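UPF0749 protein MT1873 (PDB 3GMG) is of unknown function but belongs to the DUF881 (UPF0749) family and is probably membrane-associated, the C-terminal part of the protein forming the domain described here. Local coordinates at residues D127-K130 against R135-V138; P36-T41 against N59-A64. All coordinates share one frame; numbering follows the deposited sequence.

Contact 1: D127-K130 against R135-V138; sequences DGVK and RMVV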
loop_
_atom_site.group_PDB
_atom_site.type_symbol
_atom_site.label_atom_id
_atom_site.label_comp_id
_atom_site.label_asym_id
_atom_site.label_seq_id
_atom_site.Cartn_x
_atom_site.Cartn_y
_atom_site.Cartn_z
ATOM N N ASP A 127 -11.684 19.424 7.528
ATOM C CA ASP A 127 -11.284 20.828 7.588
ATOM C C ASP A 127 -10.778 21.319 6.243
ATOM O O ASP A 127 -11.038 22.479 5.871
ATOM C CB ASP A 127 -10.262 21.062 8.706
ATOM C CG ASP A 127 -10.917 21.220 10.058
ATOM O OD1 ASP A 127 -12.155 21.366 10.138
ATOM O OD2 ASP A 127 -10.181 21.226 11.066
ATOM N N GLY A 128 -10.108 20.444 5.493
ATOM C CA GLY A 128 -9.675 20.769 4.126
ATOM C C GLY A 128 -10.833 21.003 3.177
ATOM O O GLY A 128 -10.774 21.866 2.287
ATOM N N VAL A 129 -11.885 20.210 3.331
ATOM C CA VAL A 129 -13.083 20.400 2.539
ATOM C C VAL A 129 -13.726 21.742 2.865
ATOM O O VAL A 129 -14.090 22.513 1.957
ATOM C CB VAL A 129 -14.093 19.259 2.780
ATOM C CG1 VAL A 129 -15.433 19.596 2.158
ATOM C CG2 VAL A 129 -13.539 17.917 2.247
ATOM N N LYS A 130 -13.855 22.033 4.152
ATOM C CA LYS A 130 -14.487 23.255 4.599
ATOM C C LYS A 130 -13.727 24.485 4.125
ATOM O O LYS A 130 -14.350 25.497 3.759
ATOM C CB LYS A 130 -14.601 23.279 6.126
ATOM C CG LYS A 130 -15.624 22.340 6.701
ATOM C CD LYS A 130 -15.576 22.383 8.220
ATOM C CE LYS A 130 -16.676 21.584 8.872
ATOM N NZ LYS A 130 -16.466 21.450 10.357
ATOM N N ARG A 135 -18.592 20.980 1.769
ATOM C CA ARG A 135 -19.347 20.437 2.901
ATOM C C ARG A 135 -19.150 18.935 2.919
ATOM O O ARG A 135 -19.166 18.336 1.861
ATOM C CB ARG A 135 -20.853 20.678 2.710
ATOM C CG ARG A 135 -21.457 21.755 3.570
ATOM C CD ARG A 135 -22.918 21.418 3.857
ATOM N NE ARG A 135 -23.641 20.947 2.668
ATOM C CZ ARG A 135 -24.613 20.037 2.713
ATOM N NH1 ARG A 135 -24.950 19.509 3.880
ATOM N NH2 ARG A 135 -25.240 19.644 1.603
ATOM N N MET A 136 -19.053 18.349 4.102
ATOM C CA MET A 136 -19.061 16.915 4.274
ATOM C C MET A 136 -20.255 16.522 5.122
ATOM O O MET A 136 -20.545 17.170 6.131
ATOM C CB MET A 136 -17.776 16.451 4.985
ATOM C CG MET A 136 -17.624 14.925 5.157
ATOM S SD MET A 136 -16.084 14.400 6.110
ATOM C CE MET A 136 -14.857 14.621 4.813
ATOM N N VAL A 137 -20.949 15.468 4.708
ATOM C CA VAL A 137 -22.005 14.829 5.510
ATOM C C VAL A 137 -21.530 13.401 5.812
ATOM O O VAL A 137 -21.095 12.679 4.920
ATOM C CB VAL A 137 -23.362 14.778 4.773
ATOM C CG1 VAL A 137 -24.422 14.068 5.632
ATOM C CG2 VAL A 137 -23.808 16.190 4.389
ATOM N N VAL A 138 -21.618 12.996 7.077
ATOM C CA VAL A 138 -21.187 11.677 7.530
ATOM C C VAL A 138 -22.393 10.923 8.062
ATOM O O VAL A 138 -22.982 11.322 9.065
ATOM C CB VAL A 138 -20.132 11.821 8.653
ATOM C CG1 VAL A 138 -19.670 10.454 9.119
ATOM C CG2 VAL A 138 -18.937 12.622 8.168
#
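The isopropyl group of Val129 overlaps the backbone at the start of strand 135-141, one methyl lying against the main chain and the other facing a methionine tip. CG1 of Val129 reaches the amide nitrogen of Arg135, 3.5 Å away, and lies 3.9 Å from Arg135 C; Met136 N is farther from this methyl, at 4.3 Å. The valine torsion divides the two tasks: with CG1 anti to the backbone nitrogen (chi1 169°), CG2 lies anti to the carbonyl carbon and is directed toward the Met136 side chain. Met136 leaves the strand fully extended through CG and SD, then bends at the sulfur (chi3 -77°), bringing its terminal methyl to the valine; Val129 CG2 and Met136 CE are 4.4 Å apart, a light apolar contact. The two segments belong to a short helix and the edge strand that follows it: helix 125-131 ends, and after a short connection the chain enters strand 135-141, which lies on one margin of a five-stranded antiparallel sheet beside strand 37-43. Backbone bonds to Asp43 and Thr41, made by Arg135 and Val137 respectively, hold it there. Val129 also packs on Ile42, while Met136 rests on Ile40 and on Met119 of helix 112-119, so both contact residues extend into the apolar layer between helices and sheet. Arg135 contributes mainly backbone to the valine: its CB points away from the helix, and its exposed side chain occupies two conformations.

Contact 2: P36-T41 against N59-A64; sequences PGVMIT and NELRAA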
loop_
_atom_site.group_PDB
_atom_site.type_symbol
_atom_site.label_atom_id
_atom_site.label_comp_id
_atom_site.label_asym_id
_atom_site.label_seq_id
_atom_site.Cartn_x
_atom_site.Cartn_y
_atom_site.Cartn_z
ATOM N N PRO A 36 -21.491 -2.959 8.868
ATOM C CA PRO A 36 -21.743 -1.610 9.338
ATOM C C PRO A 36 -20.678 -0.663 8.830
ATOM O O PRO A 36 -19.592 -1.100 8.470
ATOM C CB PRO A 36 -21.657 -1.741 10.861
ATOM C CG PRO A 36 -20.859 -2.937 11.081
ATOM C CD PRO A 36 -21.101 -3.864 9.963
ATOM N N GLY A 37 -20.976 0.615 8.771
ATOM C CA GLY A 37 -19.969 1.545 8.364
ATOM C C GLY A 37 -20.503 2.976 8.280
ATOM O O GLY A 37 -21.452 3.365 8.964
ATOM N N VAL A 38 -19.920 3.733 7.360
ATOM C CA VAL A 38 -20.356 5.098 7.087
ATOM C C VAL A 38 -20.447 5.348 5.593
ATOM O O VAL A 38 -19.799 4.667 4.791
ATOM C CB VAL A 38 -19.436 6.155 7.699
ATOM C CG1 VAL A 38 -19.425 6.025 9.215
ATOM C CG2 VAL A 38 -17.994 6.075 7.115
ATOM N N MET A 39 -21.314 6.300 5.242
ATOM C CA MET A 39 -21.310 6.945 3.936
ATOM C C MET A 39 -20.955 8.400 4.153
ATOM O O MET A 39 -21.579 9.102 4.962
ATOM C CB MET A 39 -22.670 6.826 3.272
ATOM C CG MET A 39 -22.775 7.510 1.906
ATOM S SD MET A 39 -24.339 7.229 0.952
ATOM C CE MET A 39 -25.420 8.100 2.016
ATOM N N ILE A 40 -19.952 8.848 3.417
ATOM C CA ILE A 40 -19.446 10.198 3.491
ATOM C C ILE A 40 -19.761 10.872 2.175
ATOM O O ILE A 40 -19.372 10.374 1.124
ATOM C CB ILE A 40 -17.921 10.205 3.683
ATOM C CG1 ILE A 40 -17.547 9.399 4.935
ATOM C CG2 ILE A 40 -17.385 11.648 3.745
ATOM C CD1 ILE A 40 -16.148 8.900 4.951
ATOM N N THR A 41 -20.482 11.982 2.232
ATOM C CA THR A 41 -20.748 12.796 1.045
ATOM C C THR A 41 -19.885 14.051 1.099
ATOM O O THR A 41 -19.811 14.710 2.137
ATOM C CB THR A 41 -22.199 13.195 0.979
ATOM O OG1 THR A 41 -23.012 12.023 1.009
ATOM C CG2 THR A 41 -22.465 13.989 -0.287
ATOM N N ASN A 59 -6.915 7.778 4.296
ATOM C CA ASN A 59 -6.001 7.421 5.380
ATOM C C ASN A 59 -6.638 7.583 6.751
ATOM O O ASN A 59 -6.355 6.808 7.673
ATOM C CB ASN A 59 -4.709 8.239 5.280
ATOM C CG ASN A 59 -3.784 7.729 4.188
ATOM O OD1 ASN A 59 -3.791 6.533 3.882
ATOM N ND2 ASN A 59 -2.976 8.614 3.618
ATOM N N GLU A 60 -7.516 8.568 6.916
ATOM C CA GLU A 60 -8.265 8.716 8.160
ATOM C C GLU A 60 -9.181 7.506 8.384
ATOM O O GLU A 60 -9.278 6.971 9.485
ATOM C CB GLU A 60 -9.072 10.025 8.183
ATOM C CG GLU A 60 -8.171 11.235 8.356
ATOM C CD GLU A 60 -8.848 12.547 8.064
ATOM O OE1 GLU A 60 -10.084 12.635 8.212
ATOM O OE2 GLU A 60 -8.125 13.491 7.667
ATOM N N LEU A 61 -9.865 7.063 7.334
ATOM C CA LEU A 61 -10.747 5.909 7.439
ATOM C C LEU A 61 -9.957 4.636 7.749
ATOM O O LEU A 61 -10.388 3.829 8.567
ATOM C CB LEU A 61 -11.592 5.731 6.164
ATOM C CG LEU A 61 -12.630 6.836 5.920
ATOM C CD1 LEU A 61 -13.161 6.703 4.482
ATOM C CD2 LEU A 61 -13.747 6.779 6.959
ATOM N N ARG A 62 -8.818 4.474 7.086
ATOM C CA ARG A 62 -7.930 3.346 7.391
ATOM C C ARG A 62 -7.473 3.387 8.830
ATOM O O ARG A 62 -7.469 2.342 9.509
ATOM C CB ARG A 62 -6.715 3.369 6.495
ATOM C CG ARG A 62 -6.991 2.990 5.113
ATOM C CD ARG A 62 -5.749 3.204 4.292
ATOM N NE ARG A 62 -5.876 2.660 2.955
ATOM C CZ ARG A 62 -5.193 3.077 1.895
ATOM N NH1 ARG A 62 -4.327 4.080 1.989
ATOM N NH2 ARG A 62 -5.394 2.494 0.725
ATOM N N ALA A 63 -7.102 4.576 9.314
ATOM C CA ALA A 63 -6.664 4.740 10.709
ATOM C C ALA A 63 -7.729 4.174 11.634
ATOM O O ALA A 63 -7.423 3.344 12.494
ATOM C CB ALA A 63 -6.350 6.217 11.050
ATOM N N ALA A 64 -8.998 4.535 11.368
ATOM C CA ALA A 64 -10.141 4.200 12.191
ATOM C C ALA A 64 -10.631 2.760 12.024
ATOM O O ALA A 64 -11.695 2.410 12.552
ATOM C CB ALA A 64 -11.303 5.168 11.868
#
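Ile40 and Leu61 meet tip to tip between strand 37-43 and helix 51-63, and this is the tight part of the contact. The delta methyl of Ile40 faces the forked end of Leu61 and touches both branches almost equally: Ile40 CD1 is 3.7 Å from Leu61 CD1 and 3.8 Å from Leu61 CD2. Ile40 reaches that far because CG1 is anti to its carbonyl carbon (chi1 -56°) and CD1 continues outward in a nearly extended arm (chi2 158°). Val38, two residues back on the same face of the strand, adds a lighter touch, its CG2 standing 4.3 Å from Leu61 CD2. The backbones themselves stay apart, with Val38 CA and Leu61 CA 9.6 Å from each other, so the gap is bridged by the ends of the side chains. In contrast to this buried apolar spot, the side of the helix turned from the strand is more open: Asn59 is exposed, and Arg62, which also lies on Val80, donates from NH1 to Asn59 OD1 at 3.1 Å, a somewhat bent bond (N-H...O 145°) with the donor tilted out of the carbonyl plane. Although residues 36-41 fall within a predicted transmembrane helix, they form here mainly a strand inside a globular domain. That strand runs between strands 104-109 and 135-141; Leu61 also touches Ile106, and Met119 of helix 112-119 packs on both Ile40 and Leu61. Leu115 of that same helix reaches Val38, while Glu60 OE2 is hydrogen-bonded to Ala125 N at the start of helix 125-131.

In the fold
Both segments of contact 2 come earlier in the chain than either of contact 1, and the centres of the two contacts lie 13 Å apart. They involve the same five-stranded antiparallel sheet, through the neighbouring strands 37-43 and 135-141, the second of which is an outermost strand within this chain. Helices 51-63, 112-119 and 125-131 all send side chains onto this sheet, probably as parts of one apolar layer; helix 112-119 borders both contacts, linking helix packing on strand 37-43 with that on the neighbouring edge strand. All four segments fall within the DUF881 family region, so the two contacts join early and late parts of that region.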